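PDB 2GIA: mitochondrial RNA-binding protein 2 from Trypanosoma brucei, which forms a guide-RNA-binding complex with its partner MRP1 that acts as an RNA matchmaker, consistent with a role in mitochondrial RNA editing. Local coordinates for residues Trp51-Leu62 against Asp74-Leu82; Ser120-Thr128 against Thr138-Pro146. All blocks are in the same frame, centred on the assembly; numbering follows the deposited sequence.

Contact 1 of 2, residues Trp51-Leu62 against Asp74-Leu82; sequences WNDEDISRGHLL and DYHRQARML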
loop_
_atom_site.group_PDB
_atom_site.type_symbol
_atom_site.label_atom_id
_atom_site.label_comp_id
_atom_site.label_asym_id
_atom_site.label_seq_id
_atom_site.Cartn_x
_atom_site.Cartn_y
_atom_site.Cartn_z
ATOM N N TRP D 51 -29.366 -5.126 3.433
ATOM C CA TRP D 51 -30.533 -5.709 4.091
ATOM C C TRP D 51 -31.727 -4.767 4.031
ATOM O O TRP D 51 -31.584 -3.546 3.977
ATOM C CB TRP D 51 -30.237 -5.959 5.564
ATOM C CG TRP D 51 -29.196 -6.970 5.870
ATOM C CD1 TRP D 51 -28.315 -6.929 6.906
ATOM C CD2 TRP D 51 -28.997 -8.223 5.222
ATOM N NE1 TRP D 51 -27.581 -8.085 6.952
ATOM C CE2 TRP D 51 -27.977 -8.900 5.928
ATOM C CE3 TRP D 51 -29.579 -8.845 4.115
ATOM C CZ2 TRP D 51 -27.522 -10.172 5.563
ATOM C CZ3 TRP D 51 -29.130 -10.113 3.750
ATOM C CH2 TRP D 51 -28.110 -10.760 4.477
ATOM N N ASN D 52 -32.914 -5.352 4.077
ATOM C CA ASN D 52 -34.137 -4.577 4.063
ATOM C C ASN D 52 -35.245 -5.424 4.662
ATOM O O ASN D 52 -35.885 -6.183 3.946
ATOM C CB ASN D 52 -34.508 -4.176 2.638
ATOM C CG ASN D 52 -35.776 -3.338 2.590
ATOM O OD1 ASN D 52 -35.878 -2.312 3.258
ATOM N ND2 ASN D 52 -36.748 -3.775 1.800
ATOM N N ASP D 53 -35.446 -5.318 5.973
ATOM C CA ASP D 53 -36.504 -6.083 6.637
ATOM C C ASP D 53 -37.842 -5.526 6.171
ATOM O O ASP D 53 -38.771 -6.283 5.878
ATOM C CB ASP D 53 -36.424 -5.957 8.166
ATOM C CG ASP D 53 -35.149 -6.540 8.743
ATOM O OD1 ASP D 53 -34.696 -7.614 8.282
ATOM O OD2 ASP D 53 -34.607 -5.921 9.676
ATOM N N GLU D 54 -37.921 -4.198 6.099
ATOM C CA GLU D 54 -39.134 -3.524 5.661
ATOM C C GLU D 54 -39.713 -4.313 4.491
ATOM O O GLU D 54 -40.919 -4.550 4.420
ATOM C CB GLU D 54 -38.814 -2.084 5.234
ATOM C CG GLU D 54 -40.046 -1.222 5.050
ATOM C CD GLU D 54 -40.828 -1.055 6.345
ATOM O OE1 GLU D 54 -40.268 -0.474 7.302
ATOM O OE2 GLU D 54 -41.996 -1.507 6.411
ATOM N N ASP D 55 -38.826 -4.763 3.608
ATOM C CA ASP D 55 -39.214 -5.519 2.424
ATOM C C ASP D 55 -38.105 -6.529 2.068
ATOM O O ASP D 55 -37.223 -6.233 1.268
ATOM C CB ASP D 55 -39.436 -4.536 1.272
ATOM C CG ASP D 55 -40.139 -5.162 0.098
ATOM O OD1 ASP D 55 -40.118 -6.407 -0.013
ATOM O OD2 ASP D 55 -40.699 -4.402 -0.721
ATOM N N ILE D 56 -38.170 -7.712 2.677
ATOM C CA ILE D 56 -37.201 -8.794 2.479
ATOM C C ILE D 56 -36.884 -9.122 1.020
ATOM O O ILE D 56 -35.785 -9.581 0.702
ATOM C CB ILE D 56 -37.701 -10.101 3.123
ATOM C CG1 ILE D 56 -38.217 -9.827 4.533
ATOM C CG2 ILE D 56 -36.577 -11.106 3.194
ATOM C CD1 ILE D 56 -39.020 -10.986 5.140
ATOM N N SER D 57 -37.845 -8.909 0.135
ATOM C CA SER D 57 -37.644 -9.229 -1.273
ATOM C C SER D 57 -36.647 -8.300 -1.960
ATOM O O SER D 57 -36.132 -8.617 -3.028
ATOM C CB SER D 57 -38.979 -9.163 -2.020
ATOM O OG SER D 57 -39.387 -7.812 -2.158
ATOM N N ARG D 58 -36.388 -7.148 -1.354
ATOM C CA ARG D 58 -35.464 -6.187 -1.938
ATOM C C ARG D 58 -34.094 -6.132 -1.231
ATOM O O ARG D 58 -33.211 -5.365 -1.615
ATOM C CB ARG D 58 -36.139 -4.811 -1.969
ATOM C CG ARG D 58 -37.451 -4.833 -2.778
ATOM C CD ARG D 58 -38.018 -3.439 -3.073
ATOM N NE ARG D 58 -38.503 -2.757 -1.873
ATOM C CZ ARG D 58 -39.001 -1.520 -1.856
ATOM N NH1 ARG D 58 -39.086 -0.815 -2.983
ATOM N NH2 ARG D 58 -39.412 -0.984 -0.709
ATOM N N GLY D 59 -33.926 -6.963 -0.206
ATOM C CA GLY D 59 -32.671 -7.010 0.521
ATOM C C GLY D 59 -31.735 -8.048 -0.084
ATOM O O GLY D 59 -32.165 -9.134 -0.471
ATOM N N HIS D 60 -30.450 -7.723 -0.176
ATOM C CA HIS D 60 -29.489 -8.653 -0.749
ATOM C C HIS D 60 -28.102 -8.480 -0.120
ATOM O O HIS D 60 -27.830 -7.497 0.581
ATOM C CB HIS D 60 -29.382 -8.474 -2.285
ATOM C CG HIS D 60 -29.060 -7.073 -2.709
ATOM N ND1 HIS D 60 -30.032 -6.129 -2.968
ATOM C CD2 HIS D 60 -27.872 -6.445 -2.880
ATOM C CE1 HIS D 60 -29.456 -4.978 -3.276
ATOM N NE2 HIS D 60 -28.147 -5.143 -3.228
ATOM N N LEU D 61 -27.262 -9.473 -0.366
ATOM C CA LEU D 61 -25.895 -9.489 0.123
ATOM C C LEU D 61 -24.976 -9.932 -1.012
ATOM O O LEU D 61 -25.265 -10.920 -1.722
ATOM C CB LEU D 61 -25.752 -10.476 1.291
ATOM C CG LEU D 61 -24.332 -10.914 1.688
ATOM C CD1 LEU D 61 -23.549 -9.759 2.359
ATOM C CD2 LEU D 61 -24.445 -12.089 2.644
ATOM N N LEU D 62 -23.888 -9.188 -1.206
ATOM C CA LEU D 62 -22.897 -9.585 -2.196
ATOM C C LEU D 62 -21.630 -9.799 -1.400
ATOM O O LEU D 62 -21.196 -8.896 -0.655
ATOM C CB LEU D 62 -22.650 -8.494 -3.245
ATOM C CG LEU D 62 -21.613 -8.887 -4.321
ATOM C CD1 LEU D 62 -22.190 -9.952 -5.258
ATOM C CD2 LEU D 62 -21.238 -7.673 -5.136
ATOM N N ASP D 74 -20.328 -13.519 -4.998
ATOM C CA ASP D 74 -21.426 -14.392 -4.536
ATOM C C ASP D 74 -22.642 -13.538 -4.190
ATOM O O ASP D 74 -22.658 -12.831 -3.165
ATOM C CB ASP D 74 -21.029 -15.194 -3.299
ATOM C CG ASP D 74 -20.181 -16.412 -3.621
ATOM O OD1 ASP D 74 -19.997 -16.746 -4.793
ATOM O OD2 ASP D 74 -19.687 -17.057 -2.671
ATOM N N TYR D 75 -23.667 -13.577 -5.043
ATOM C CA TYR D 75 -24.869 -12.798 -4.786
ATOM C C TYR D 75 -25.938 -13.588 -4.011
ATOM O O TYR D 75 -26.269 -14.731 -4.374
ATOM C CB TYR D 75 -25.444 -12.296 -6.098
ATOM C CG TYR D 75 -26.668 -11.455 -5.906
ATOM C CD1 TYR D 75 -27.936 -12.041 -5.873
ATOM C CD2 TYR D 75 -26.570 -10.068 -5.733
ATOM C CE1 TYR D 75 -29.075 -11.272 -5.673
ATOM C CE2 TYR D 75 -27.699 -9.287 -5.548
ATOM C CZ TYR D 75 -28.955 -9.900 -5.516
ATOM O OH TYR D 75 -30.083 -9.140 -5.320
ATOM N N HIS D 76 -26.457 -12.971 -2.951
ATOM C CA HIS D 76 -27.471 -13.562 -2.074
ATOM C C HIS D 76 -28.712 -12.672 -1.938
ATOM O O HIS D 76 -28.608 -11.448 -1.964
ATOM C CB HIS D 76 -26.947 -13.729 -0.650
ATOM C CG HIS D 76 -25.610 -14.391 -0.559
ATOM N ND1 HIS D 76 -25.427 -15.599 0.066
ATOM C CD2 HIS D 76 -24.384 -13.986 -0.967
ATOM C CE1 HIS D 76 -24.145 -15.912 0.047
ATOM N NE2 HIS D 76 -23.490 -14.949 -0.574
ATOM N N ARG D 77 -29.878 -13.302 -1.755
ATOM C CA ARG D 77 -31.126 -12.571 -1.516
ATOM C C ARG D 77 -31.353 -12.685 -0.014
ATOM O O ARG D 77 -30.938 -13.669 0.593
ATOM C CB ARG D 77 -32.292 -13.235 -2.250
ATOM C CG ARG D 77 -32.567 -14.636 -1.751
ATOM C CD ARG D 77 -33.464 -15.418 -2.713
ATOM N NE ARG D 77 -33.508 -16.828 -2.334
ATOM C CZ ARG D 77 -33.576 -17.831 -3.198
ATOM N NH1 ARG D 77 -33.620 -17.583 -4.507
ATOM N NH2 ARG D 77 -33.563 -19.083 -2.755
ATOM N N GLN D 78 -31.985 -11.686 0.595
ATOM C CA GLN D 78 -32.240 -11.735 2.033
ATOM C C GLN D 78 -33.237 -12.870 2.248
ATOM O O GLN D 78 -34.203 -12.968 1.502
ATOM C CB GLN D 78 -32.832 -10.408 2.514
ATOM C CG GLN D 78 -33.015 -10.316 4.036
ATOM C CD GLN D 78 -33.166 -8.887 4.510
ATOM O OE1 GLN D 78 -33.122 -7.951 3.709
ATOM N NE2 GLN D 78 -33.336 -8.705 5.818
ATOM N N ALA D 79 -32.986 -13.736 3.232
ATOM C CA ALA D 79 -33.877 -14.864 3.510
ATOM C C ALA D 79 -35.031 -14.463 4.424
ATOM O O ALA D 79 -36.190 -14.448 4.011
ATOM C CB ALA D 79 -33.097 -16.007 4.140
ATOM N N ARG D 80 -34.707 -14.153 5.671
ATOM C CA ARG D 80 -35.709 -13.740 6.641
ATOM C C ARG D 80 -35.264 -12.415 7.241
ATOM O O ARG D 80 -34.105 -12.027 7.100
ATOM C CB ARG D 80 -35.849 -14.788 7.748
ATOM C CG ARG D 80 -34.555 -15.093 8.488
ATOM C CD ARG D 80 -33.923 -16.371 7.982
ATOM N NE ARG D 80 -34.560 -17.567 8.521
ATOM C CZ ARG D 80 -34.214 -18.806 8.184
ATOM N NH1 ARG D 80 -33.237 -19.007 7.303
ATOM N NH2 ARG D 80 -34.834 -19.844 8.732
ATOM N N MET D 81 -36.176 -11.714 7.906
ATOM C CA MET D 81 -35.830 -10.434 8.514
ATOM C C MET D 81 -34.753 -10.654 9.567
ATOM O O MET D 81 -34.628 -11.748 10.113
ATOM C CB MET D 81 -37.082 -9.782 9.114
ATOM C CG MET D 81 -38.075 -9.344 8.035
ATOM S SD MET D 81 -39.666 -8.698 8.602
ATOM C CE MET D 81 -40.663 -10.207 8.577
ATOM N N LEU D 82 -33.962 -9.621 9.838
ATOM C CA LEU D 82 -32.875 -9.733 10.806
ATOM C C LEU D 82 -33.347 -10.093 12.215
ATOM O O LEU D 82 -32.570 -10.576 13.046
ATOM C CB LEU D 82 -32.076 -8.425 10.836
ATOM C CG LEU D 82 -31.510 -7.984 9.481
ATOM C CD1 LEU D 82 -30.659 -6.740 9.688
ATOM C CD2 LEU D 82 -30.684 -9.112 8.853
#
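Gln78 reaches across from the end of strand 70-78 into the loop that leads to strand 60-67, and its amide oxygen OE1 accepts the backbone N of Asn52 at 2.6 Å. The bond is nearly straight (163°) and falls on a lone pair in the carbonyl plane. With CG anti to the backbone N (chi1 -175°) and the chain extended beyond it, the amide is carried past Gly59, and its CD comes 3.6 Å from CE3 of the Trp51 ring. Beyond the glutamine, Asp53 OD1 takes the backbone N of Leu82 at 2.6 Å from above the carboxylate plane. Leu82 in turn lays CD2 over one face of the five-membered ring of Trp51, a CH-pi contact of 3.7 Å to the centroid. Farther along the loop, Ile56 CD1 presses tightly on Met81 CG, while Ile56 CG2 rests against the aliphatic part of Gln78.

These loop contacts continue an antiparallel pairing. Gln78 N donates to Gly59 O, and Leu61 and His76 form a hydrogen-bonded pair through both backbone bonds. On the face carrying these two side chains, Leu61 CD2 sits over the His76 ring, 4.2 Å from its centroid. On the other face, the rings of His60 and Tyr75 are nearly parallel but slid apart, and Tyr75 OH approaches His60 CB at 3.2 Å.

The contact thus extends the hairpin of strands 60-67 and 70-78 into its flanking loops. Strand 45-50 pairs with 60-67 on one side and strand 89-97 with 70-78 on the other, while Leu62 and Tyr75 pack against Trp164 and Val166 of strand 160-168.

Contact 2 of 2, residues Ser120-Thr128 against Thr138-Pro146; sequences SRYTNATFT and TLKCTSTRP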
loop_
_atom_site.group_PDB
_atom_site.type_symbol
_atom_site.label_atom_id
_atom_site.label_comp_id
_atom_site.label_asym_id
_atom_site.label_seq_id
_atom_site.Cartn_x
_atom_site.Cartn_y
_atom_site.Cartn_z
ATOM N N SER D 120 -20.051 -14.244 -20.554
ATOM C CA SER D 120 -19.904 -15.695 -20.447
ATOM C C SER D 120 -21.227 -16.317 -20.871
ATOM O O SER D 120 -22.179 -15.600 -21.178
ATOM C CB SER D 120 -19.596 -16.105 -19.006
ATOM O OG SER D 120 -18.225 -15.908 -18.721
ATOM N N ARG D 121 -21.287 -17.646 -20.891
ATOM C CA ARG D 121 -22.523 -18.321 -21.274
ATOM C C ARG D 121 -23.448 -18.436 -20.073
ATOM O O ARG D 121 -24.545 -18.999 -20.159
ATOM C CB ARG D 121 -22.233 -19.704 -21.870
ATOM C CG ARG D 121 -22.377 -19.749 -23.410
ATOM C CD ARG D 121 -23.799 -19.360 -23.880
ATOM N NE ARG D 121 -24.098 -17.932 -23.704
ATOM C CZ ARG D 121 -25.324 -17.404 -23.700
ATOM N NH1 ARG D 121 -26.395 -18.178 -23.861
ATOM N NH2 ARG D 121 -25.482 -16.095 -23.538
ATOM N N TYR D 122 -22.993 -17.885 -18.956
ATOM C CA TYR D 122 -23.767 -17.886 -17.728
ATOM C C TYR D 122 -23.910 -16.458 -17.213
ATOM O O TYR D 122 -24.840 -16.148 -16.468
ATOM C CB TYR D 122 -23.090 -18.771 -16.668
ATOM C CG TYR D 122 -23.137 -20.249 -17.008
ATOM C CD1 TYR D 122 -24.360 -20.891 -17.224
ATOM C CD2 TYR D 122 -21.963 -20.996 -17.158
ATOM C CE1 TYR D 122 -24.418 -22.240 -17.588
ATOM C CE2 TYR D 122 -22.005 -22.350 -17.524
ATOM C CZ TYR D 122 -23.239 -22.966 -17.740
ATOM O OH TYR D 122 -23.306 -24.297 -18.121
ATOM N N THR D 123 -23.006 -15.575 -17.633
ATOM C CA THR D 123 -23.065 -14.195 -17.161
ATOM C C THR D 123 -22.830 -13.107 -18.194
ATOM O O THR D 123 -21.968 -13.219 -19.060
ATOM C CB THR D 123 -22.057 -13.958 -16.015
ATOM O OG1 THR D 123 -20.723 -14.118 -16.507
ATOM C CG2 THR D 123 -22.276 -14.944 -14.912
ATOM N N ASN D 124 -23.622 -12.050 -18.090
ATOM C CA ASN D 124 -23.493 -10.888 -18.952
ATOM C C ASN D 124 -23.601 -9.689 -17.988
ATOM O O ASN D 124 -24.695 -9.274 -17.608
ATOM C CB ASN D 124 -24.609 -10.889 -20.013
ATOM C CG ASN D 124 -24.742 -9.562 -20.736
ATOM O OD1 ASN D 124 -23.793 -8.773 -20.798
ATOM N ND2 ASN D 124 -25.927 -9.311 -21.304
ATOM N N ALA D 125 -22.461 -9.134 -17.588
ATOM C CA ALA D 125 -22.487 -8.009 -16.636
ATOM C C ALA D 125 -21.629 -6.820 -17.019
ATOM O O ALA D 125 -20.683 -6.955 -17.813
ATOM C CB ALA D 125 -22.063 -8.505 -15.253
ATOM N N THR D 126 -21.979 -5.655 -16.458
ATOM C CA THR D 126 -21.220 -4.412 -16.648
ATOM C C THR D 126 -20.955 -3.772 -15.276
ATOM O O THR D 126 -21.739 -3.964 -14.319
ATOM C CB THR D 126 -21.973 -3.323 -17.518
ATOM O OG1 THR D 126 -23.073 -2.779 -16.778
ATOM C CG2 THR D 126 -22.445 -3.932 -18.843
ATOM N N PHE D 127 -19.860 -3.010 -15.185
ATOM C CA PHE D 127 -19.508 -2.307 -13.956
ATOM C C PHE D 127 -19.167 -0.919 -14.471
ATOM O O PHE D 127 -18.254 -0.759 -15.259
ATOM C CB PHE D 127 -18.273 -2.957 -13.268
ATOM C CG PHE D 127 -17.920 -2.329 -11.957
ATOM C CD1 PHE D 127 -18.656 -2.635 -10.809
ATOM C CD2 PHE D 127 -16.881 -1.403 -11.868
ATOM C CE1 PHE D 127 -18.374 -2.026 -9.567
ATOM C CE2 PHE D 127 -16.587 -0.788 -10.653
ATOM C CZ PHE D 127 -17.338 -1.101 -9.490
ATOM N N THR D 128 -19.884 0.078 -13.977
ATOM C CA THR D 128 -19.718 1.428 -14.446
ATOM C C THR D 128 -19.889 2.411 -13.311
ATOM O O THR D 128 -20.429 2.064 -12.249
ATOM C CB THR D 128 -20.835 1.710 -15.481
ATOM O OG1 THR D 128 -22.096 1.522 -14.830
ATOM C CG2 THR D 128 -20.783 0.698 -16.629
ATOM N N THR D 138 -21.811 1.010 -10.107
ATOM C CA THR D 138 -22.910 0.064 -10.220
ATOM C C THR D 138 -22.556 -1.238 -10.929
ATOM O O THR D 138 -22.015 -1.206 -12.017
ATOM C CB THR D 138 -24.100 0.691 -11.014
ATOM O OG1 THR D 138 -24.567 1.853 -10.319
ATOM C CG2 THR D 138 -25.246 -0.337 -11.125
ATOM N N LEU D 139 -22.857 -2.369 -10.292
ATOM C CA LEU D 139 -22.653 -3.688 -10.889
ATOM C C LEU D 139 -24.082 -4.136 -11.345
ATOM O O LEU D 139 -25.002 -4.206 -10.517
ATOM C CB LEU D 139 -22.123 -4.701 -9.851
ATOM C CG LEU D 139 -21.975 -6.165 -10.338
ATOM C CD1 LEU D 139 -21.040 -6.214 -11.501
ATOM C CD2 LEU D 139 -21.472 -7.103 -9.232
ATOM N N LYS D 140 -24.254 -4.365 -12.648
ATOM C CA LYS D 140 -25.541 -4.803 -13.253
ATOM C C LYS D 140 -25.229 -6.110 -13.959
ATOM O O LYS D 140 -24.299 -6.173 -14.771
ATOM C CB LYS D 140 -26.034 -3.824 -14.320
ATOM C CG LYS D 140 -26.105 -2.373 -13.907
ATOM C CD LYS D 140 -26.164 -1.486 -15.156
ATOM C CE LYS D 140 -26.077 0.010 -14.851
ATOM N NZ LYS D 140 -26.062 0.766 -16.144
ATOM N N CYS D 141 -26.015 -7.144 -13.685
ATOM C CA CYS D 141 -25.743 -8.435 -14.274
ATOM C C CYS D 141 -27.014 -9.201 -14.622
ATOM O O CYS D 141 -28.026 -9.094 -13.932
ATOM C CB CYS D 141 -24.929 -9.259 -13.274
ATOM S SG CYS D 141 -24.422 -10.918 -13.843
ATOM N N THR D 142 -26.949 -9.964 -15.700
ATOM C CA THR D 142 -28.069 -10.811 -16.087
ATOM C C THR D 142 -27.447 -12.189 -16.114
ATOM O O THR D 142 -26.609 -12.461 -16.958
ATOM C CB THR D 142 -28.595 -10.483 -17.496
ATOM O OG1 THR D 142 -27.500 -10.389 -18.409
ATOM C CG2 THR D 142 -29.339 -9.194 -17.491
ATOM N N SER D 143 -27.808 -13.041 -15.164
ATOM C CA SER D 143 -27.258 -14.401 -15.130
ATOM C C SER D 143 -28.188 -15.380 -15.852
ATOM O O SER D 143 -29.394 -15.122 -15.983
ATOM C CB SER D 143 -27.075 -14.890 -13.685
ATOM O OG SER D 143 -26.112 -14.112 -12.987
ATOM N N THR D 144 -27.617 -16.489 -16.317
ATOM C CA THR D 144 -28.384 -17.529 -17.001
ATOM C C THR D 144 -27.833 -18.906 -16.653
ATOM O O THR D 144 -26.632 -19.067 -16.406
ATOM C CB THR D 144 -28.364 -17.375 -18.539
ATOM O OG1 THR D 144 -27.015 -17.439 -19.013
ATOM C CG2 THR D 144 -28.999 -16.048 -18.954
ATOM N N ARG D 145 -28.724 -19.891 -16.626
ATOM C CA ARG D 145 -28.366 -21.268 -16.301
ATOM C C ARG D 145 -29.331 -22.209 -17.017
ATOM O O ARG D 145 -30.402 -21.785 -17.465
ATOM C CB ARG D 145 -28.486 -21.498 -14.794
ATOM C CG ARG D 145 -29.846 -21.089 -14.252
ATOM C CD ARG D 145 -29.949 -21.249 -12.745
ATOM N NE ARG D 145 -29.953 -22.648 -12.334
ATOM C CZ ARG D 145 -30.118 -23.052 -11.077
ATOM N NH1 ARG D 145 -30.290 -22.145 -10.114
ATOM N NH2 ARG D 145 -30.110 -24.355 -10.782
ATOM N N PRO D 146 -28.963 -23.498 -17.138
ATOM C CA PRO D 146 -29.827 -24.483 -17.805
ATOM C C PRO D 146 -31.116 -24.738 -17.003
ATOM O O PRO D 146 -31.676 -25.836 -17.005
ATOM C CB PRO D 146 -28.928 -25.719 -17.897
ATOM C CG PRO D 146 -28.026 -25.575 -16.688
ATOM C CD PRO D 146 -27.679 -24.104 -16.740
#
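Ala125 and Cys141 face each other at the tight centre of an antiparallel beta hairpin, strands 123-129 and 137-145, where their CA atoms are only 4.0 Å apart. Both are non-hydrogen-bonded partners on the buried face, and their CB atoms meet at 3.6 Å. Phe127 CD1 lies 4.1 Å from Leu139 CB on the same face, and the phenylalanine ring also meets Phe105 of helix 101-109. Cys141 and Leu139 lean on Trp164 of the adjoining strand 160-168, and Ser143 OG bonds to NE1 of that tryptophan.

The opposite face is polar and more open to solvent. Thr126 OG1 touches the extended chain of the exposed Lys140 at CD (3.7 Å), and the side chains of Asn124 and Thr142 run side by side. Beyond Thr123 the pairing goes on through Thr144 N to Tyr122 O, and the exposed Tyr122 turns the edge of its ring to Thr144 O, with CD1 3.0 Å away, and crosses Pro146 at about a right angle. Between the strands, the backbone carbonyl of Asn124 is held twice: its O accepts Thr142 N from above the carbonyl plane at 3.0 Å and Thr142 OG1 in that plane, on a lone pair, at 3.1 Å.

In the fold
Contacts 1 and 2 each join the two middle strands of a different four-stranded antiparallel sheet, and neither is touched by another protein chain of the assembly. Both are partly buried. Contact 2 is chiefly a regular strand pairing, with small and apolar side chains on its buried face and threonine, asparagine and lysine on its more exposed one. Contact 1 has a shorter paired section and relies more on side chains that bond to loop backbone. Their centres lie about 20 Å apart, yet they touch where Leu62 CD2 packs 4.1 Å from Leu139 CD2; Trp164 also touches side chains from both hairpins.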